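Sugar ABC transporter, periplasmic sugar-binding protein (Caulobacter crescentus, PDB 4IRX) binds myo-inositol in the periplasm, consistent with a role as the solute-binding component of an ABC uptake system. Local coordinates at residues F15-Q20 / A46-S51; P21-M26 / S94-I99. All coordinates share one frame; numbering follows the deposited sequence.

Interaction 1. Residues F15-Q20 / A46-S51; sequences FNDLSQ and AQNNSS. With INS (1,2,3,4,5,6-hexahydroxy-cyclohexane), chain C.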
# COMPACT_ATOMS: atom_id res chain seq x y z
N PHE A 15 -12.64 2.85 -1.20
CA PHE A 15 -11.40 2.14 -1.50
C PHE A 15 -11.02 2.30 -2.95
O PHE A 15 -11.90 2.34 -3.80
CB PHE A 15 -11.58 0.65 -1.20
CG PHE A 15 -11.53 0.31 0.28
CD1 PHE A 15 -10.31 0.06 0.89
CD2 PHE A 15 -12.69 0.23 1.05
CE1 PHE A 15 -10.24 -0.24 2.24
CE2 PHE A 15 -12.63 -0.06 2.40
CZ PHE A 15 -11.40 -0.31 3.01
N ASN A 16 -9.73 2.39 -3.23
CA ASN A 16 -9.29 2.48 -4.62
C ASN A 16 -9.61 1.26 -5.48
O ASN A 16 -10.01 1.42 -6.63
CB ASN A 16 -7.80 2.81 -4.70
CG ASN A 16 -6.95 1.85 -3.92
OD1 ASN A 16 -7.06 1.78 -2.70
ND2 ASN A 16 -6.07 1.12 -4.60
N ASP A 17 -9.43 0.06 -4.93
CA ASP A 17 -9.62 -1.17 -5.69
C ASP A 17 -9.70 -2.34 -4.72
O ASP A 17 -8.68 -2.79 -4.20
CB ASP A 17 -8.45 -1.39 -6.65
CG ASP A 17 -8.66 -2.58 -7.59
OD1 ASP A 17 -9.64 -3.33 -7.39
OD2 ASP A 17 -7.85 -2.77 -8.52
N LEU A 18 -10.92 -2.84 -4.48
CA LEU A 18 -11.13 -3.95 -3.55
C LEU A 18 -10.88 -5.32 -4.16
O LEU A 18 -11.16 -6.34 -3.56
CB LEU A 18 -12.50 -3.86 -2.85
CG LEU A 18 -12.50 -2.95 -1.61
CD1 LEU A 18 -13.92 -2.62 -1.18
CD2 LEU A 18 -11.78 -3.67 -0.47
N SER A 19 -10.29 -5.35 -5.35
CA SER A 19 -9.75 -6.60 -5.86
C SER A 19 -8.32 -6.86 -5.35
O SER A 19 -7.77 -7.95 -5.58
CB SER A 19 -9.80 -6.64 -7.38
OG SER A 19 -8.85 -5.77 -7.93
N GLN A 20 -7.72 -5.89 -4.65
CA GLN A 20 -6.37 -6.08 -4.10
C GLN A 20 -6.46 -6.78 -2.76
O GLN A 20 -7.18 -6.32 -1.87
CB GLN A 20 -5.65 -4.75 -3.89
CG GLN A 20 -5.35 -3.98 -5.16
CD GLN A 20 -4.41 -2.84 -4.94
OE1 GLN A 20 -3.71 -2.79 -3.94
NE2 GLN A 20 -4.41 -1.88 -5.86
N ALA A 46 -13.85 1.79 -5.86
CA ALA A 46 -13.62 2.59 -7.06
C ALA A 46 -13.22 1.76 -8.26
O ALA A 46 -13.18 2.29 -9.37
CB ALA A 46 -12.58 3.71 -6.82
N GLN A 47 -12.92 0.48 -8.04
CA GLN A 47 -12.59 -0.41 -9.15
C GLN A 47 -11.45 0.19 -9.99
O GLN A 47 -11.47 0.12 -11.23
CB GLN A 47 -13.84 -0.67 -9.99
CG GLN A 47 -14.89 -1.50 -9.26
CD GLN A 47 -16.25 -1.42 -9.93
OE1 GLN A 47 -16.38 -0.82 -10.99
NE2 GLN A 47 -17.24 -2.06 -9.34
N ASN A 48 -10.47 0.78 -9.30
CA ASN A 48 -9.33 1.44 -9.93
C ASN A 48 -9.69 2.49 -10.97
O ASN A 48 -8.98 2.66 -11.97
CB ASN A 48 -8.38 0.42 -10.58
CG ASN A 48 -6.99 0.98 -10.81
OD1 ASN A 48 -6.45 1.69 -9.96
ND2 ASN A 48 -6.40 0.70 -11.98
N ASN A 49 -10.79 3.19 -10.76
CA ASN A 49 -11.26 4.19 -11.70
C ASN A 49 -11.48 5.51 -10.97
O ASN A 49 -12.38 5.62 -10.15
CB ASN A 49 -12.56 3.68 -12.33
CG ASN A 49 -13.15 4.63 -13.36
OD1 ASN A 49 -13.06 5.85 -13.25
ND2 ASN A 49 -13.75 4.05 -14.39
N SER A 50 -10.64 6.50 -11.27
CA SER A 50 -10.69 7.78 -10.56
C SER A 50 -12.01 8.50 -10.78
O SER A 50 -12.51 9.17 -9.88
CB SER A 50 -9.53 8.68 -10.97
OG SER A 50 -8.28 8.07 -10.69
N SER A 51 -12.57 8.37 -11.97
CA SER A 51 -13.82 9.03 -12.27
C SER A 51 -14.95 8.46 -11.41
O SER A 51 -15.76 9.22 -10.89
CB SER A 51 -14.16 8.92 -13.77
OG SER A 51 -13.20 9.62 -14.53
C1 INS C . -0.67 -0.52 -0.23
C2 INS C . -0.30 -1.96 -0.35
C3 INS C . -1.01 -2.55 -1.54
C4 INS C . -0.59 -1.84 -2.79
C5 INS C . -0.99 -0.42 -2.73
C6 INS C . -0.39 0.25 -1.51
O1 INS C . -0.00 0.07 0.85
O2 INS C . 1.09 -2.08 -0.46
O3 INS C . -0.76 -3.93 -1.63
O4 INS C . -1.13 -2.46 -3.91
O5 INS C . -0.59 0.22 -3.90
O6 INS C . -0.74 1.61 -1.45
O HOH W 1 -5.85 1.16 -7.62

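Interaction 2. Residues P21-M26 / S94-I99; sequences PFFVAM and SVDRNI. With INS (1,2,3,4,5,6-hexahydroxy-cyclohexane), chain C.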
# COMPACT_ATOMS: atom_id res chain seq x y z
N PRO A 21 -5.70 -7.87 -2.57
CA PRO A 21 -5.73 -8.64 -1.32
C PRO A 21 -5.42 -7.80 -0.09
O PRO A 21 -6.03 -8.03 0.95
CB PRO A 21 -4.62 -9.68 -1.50
CG PRO A 21 -4.34 -9.72 -2.95
CD PRO A 21 -4.82 -8.47 -3.59
N PHE A 22 -4.49 -6.86 -0.20
CA PHE A 22 -4.16 -6.00 0.92
C PHE A 22 -5.39 -5.27 1.41
O PHE A 22 -5.62 -5.16 2.60
CB PHE A 22 -3.11 -5.00 0.47
CG PHE A 22 -2.75 -3.97 1.49
CD1 PHE A 22 -1.83 -4.25 2.48
CD2 PHE A 22 -3.27 -2.68 1.41
CE1 PHE A 22 -1.46 -3.28 3.42
CE2 PHE A 22 -2.89 -1.69 2.33
CZ PHE A 22 -1.97 -2.00 3.33
N PHE A 23 -6.19 -4.78 0.46
CA PHE A 23 -7.36 -3.97 0.83
C PHE A 23 -8.57 -4.80 1.25
O PHE A 23 -9.36 -4.35 2.08
CB PHE A 23 -7.70 -2.96 -0.28
CG PHE A 23 -6.71 -1.85 -0.38
CD1 PHE A 23 -6.64 -0.89 0.60
CD2 PHE A 23 -5.79 -1.80 -1.41
CE1 PHE A 23 -5.70 0.13 0.51
CE2 PHE A 23 -4.85 -0.77 -1.50
CZ PHE A 23 -4.81 0.18 -0.52
N VAL A 24 -8.73 -6.00 0.70
CA VAL A 24 -9.72 -6.94 1.21
C VAL A 24 -9.46 -7.16 2.70
O VAL A 24 -10.38 -7.11 3.52
CB VAL A 24 -9.67 -8.27 0.43
CG1 VAL A 24 -10.59 -9.30 1.07
CG2 VAL A 24 -10.08 -8.05 -1.03
N ALA A 25 -8.20 -7.39 3.06
CA ALA A 25 -7.87 -7.61 4.46
C ALA A 25 -8.13 -6.36 5.30
O ALA A 25 -8.63 -6.46 6.42
CB ALA A 25 -6.43 -8.09 4.60
N MSE A 26 -7.78 -5.19 4.75
CA MSE A 26 -8.03 -3.93 5.45
C MSE A 26 -9.52 -3.74 5.72
O MSE A 26 -9.91 -3.34 6.80
CB MSE A 26 -7.47 -2.73 4.66
CG MSE A 26 -7.65 -1.37 5.38
SE MSE A 26 -6.90 0.19 4.51
CE MSE A 26 -5.03 -0.02 4.95
N SER A 94 -7.55 10.73 4.45
CA SER A 94 -7.05 9.70 3.56
C SER A 94 -6.43 8.57 4.38
O SER A 94 -5.98 8.76 5.50
CB SER A 94 -6.04 10.27 2.53
OG SER A 94 -4.89 10.81 3.17
N VAL A 95 -6.46 7.38 3.78
CA VAL A 95 -5.85 6.21 4.40
C VAL A 95 -5.00 5.48 3.35
O VAL A 95 -5.35 5.42 2.17
CB VAL A 95 -6.89 5.26 5.04
CG1 VAL A 95 -7.73 4.56 3.98
CG2 VAL A 95 -6.19 4.21 5.95
N ASP A 96 -3.85 4.97 3.82
CA ASP A 96 -2.88 4.20 3.04
C ASP A 96 -2.03 5.02 2.08
O ASP A 96 -0.80 4.91 2.06
CB ASP A 96 -3.50 3.03 2.29
CG ASP A 96 -2.46 2.26 1.52
OD1 ASP A 96 -1.66 1.54 2.18
OD2 ASP A 96 -2.41 2.40 0.29
N ARG A 97 -2.70 5.82 1.26
CA ARG A 97 -2.01 6.80 0.40
C ARG A 97 -2.72 8.15 0.53
O ARG A 97 -3.91 8.22 0.90
CB ARG A 97 -1.92 6.36 -1.08
CG ARG A 97 -3.23 6.37 -1.88
CD ARG A 97 -4.15 5.22 -1.51
NE ARG A 97 -3.55 3.94 -1.88
CZ ARG A 97 -3.52 3.42 -3.11
NH1 ARG A 97 -4.10 4.03 -4.14
NH2 ARG A 97 -2.89 2.27 -3.33
N ASN A 98 -1.97 9.21 0.28
CA ASN A 98 -2.48 10.54 0.58
C ASN A 98 -3.21 11.21 -0.58
O ASN A 98 -3.31 10.67 -1.67
CB ASN A 98 -1.37 11.43 1.17
CG ASN A 98 -0.28 11.78 0.18
OD1 ASN A 98 -0.53 12.01 -1.00
ND2 ASN A 98 0.97 11.83 0.68
N ILE A 99 -3.80 12.37 -0.30
CA ILE A 99 -4.31 13.25 -1.33
C ILE A 99 -3.47 14.50 -1.26
O ILE A 99 -3.26 15.06 -0.18
CB ILE A 99 -5.78 13.58 -1.09
CG1 ILE A 99 -6.65 12.34 -1.33
CG2 ILE A 99 -6.22 14.75 -1.98
CD1 ILE A 99 -8.10 12.53 -1.00
C1 INS C . -0.67 -0.52 -0.23
C2 INS C . -0.30 -1.96 -0.35
C3 INS C . -1.01 -2.55 -1.54
C4 INS C . -0.59 -1.84 -2.79
C5 INS C . -0.99 -0.42 -2.73
C6 INS C . -0.39 0.25 -1.51
O1 INS C . -0.00 0.07 0.85
O2 INS C . 1.09 -2.08 -0.46
O3 INS C . -0.76 -3.93 -1.63
O4 INS C . -1.13 -2.46 -3.91
O5 INS C . -0.59 0.22 -3.90
O6 INS C . -0.74 1.61 -1.45

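Interaction 1. Residues F15-Q20 / A46-S51
D17 holds CG trans to its own backbone nitrogen (chi1 -174°), which carries OD2 to 3.8 Å from N48 CB; the chi1 of N48, -161°, sets the direction of its amide, and the carboxylate and amide planes are 20° apart. The firmer grip is made by the backbones. A46 N donates to F15 O at 2.9 Å, prolonging the pairing of strands 10-15 and 40-45, and N48 N then reaches N16 O at 2.8 Å, lying in the carbonyl plane. The methyl of A46 fits against the same two carbonyl oxygens, while a water accepts from N16 ND2. D17 is itself steadied from within its loop: S19 N, at 2.9 Å, and S19 OG both approach D17 OD1 from one face of the carboxylate, leaving OD2 to a salt bridge with K175. Q20 ends the turn, and its extended side chain accepts from INS O4 through OE1 at 2.6 Å and gives NE2 to D140. An Asx turn within a type I turn thus shapes the loop between strand 10-15 and helix 21-37, at the C-terminal ends of the parallel strands of this domain's sheet, where periplasmic binding proteins bind their ligand.

Interaction 2. Residues P21-M26 / S94-I99
F23 and D96 stand almost perpendicular, ring and carboxylate planes 88° apart, and D96 OD2 approaches the rim of the ring near its plane, 3.4 Å from F23 CZ. F22 is turned differently: its ring and the same carboxylate differ by 52°, with F22 CE2 3.5 Å from D96 OD1. One face of F22 is taken up by the inositol, whose C2 sits over the ring centre in a CH-pi contact, and its edge points at F23, CD2 of F22 lying over the face of F23 in an edge-to-face arrangement. F22 gains this position by swinging CG trans to its backbone nitrogen (chi1 175°). D96 spreads its two oxygens over neighbouring hydroxyls of the ligand, OD1 receiving INS O1 at 2.6 Å and OD2 receiving INS O6 at 2.5 Å. R97 folds back at chi2 and chi3, so that its NE meets D96 OD2 at 2.9 Å, nearly straight and on the anti lone pair, while NH2 donates to INS O6 at 2.9 Å. The far nitrogen, NH1, bonds P72 O, and NH2 also makes a salt bridge with D140. Behind this polar layer the selenium of selenomethionine M26 packs on V95 CG2. An aromatic ring laid against the ring of the ligand, with acidic and basic groups at its hydroxyls, is characteristic of the ligand cleft of sugar-binding periplasmic proteins.

From the N terminus, strand 10-15 runs into the loop 15-20, which leads directly into helix 21-37; strand 40-45 then returns, and at its exit, 46-51, interaction 1 closes the beta-alpha-beta unit of these three elements. The chain continues through helix 50-62, strand 67-70 and helix 79-87 before strand 91-95 brings 94-99 back to the start of helix 21-37, closing interaction 2. The two closures cross rather than nest. Because 15-20 and 21-26 are consecutive, the two contacts together tie the ends of strands 10-15, 40-45 and 91-95 to the start of helix 21-37. They also touch, N16 OD1 lying 3.5 Å from F23 CZ, and both present side chains to the same inositol.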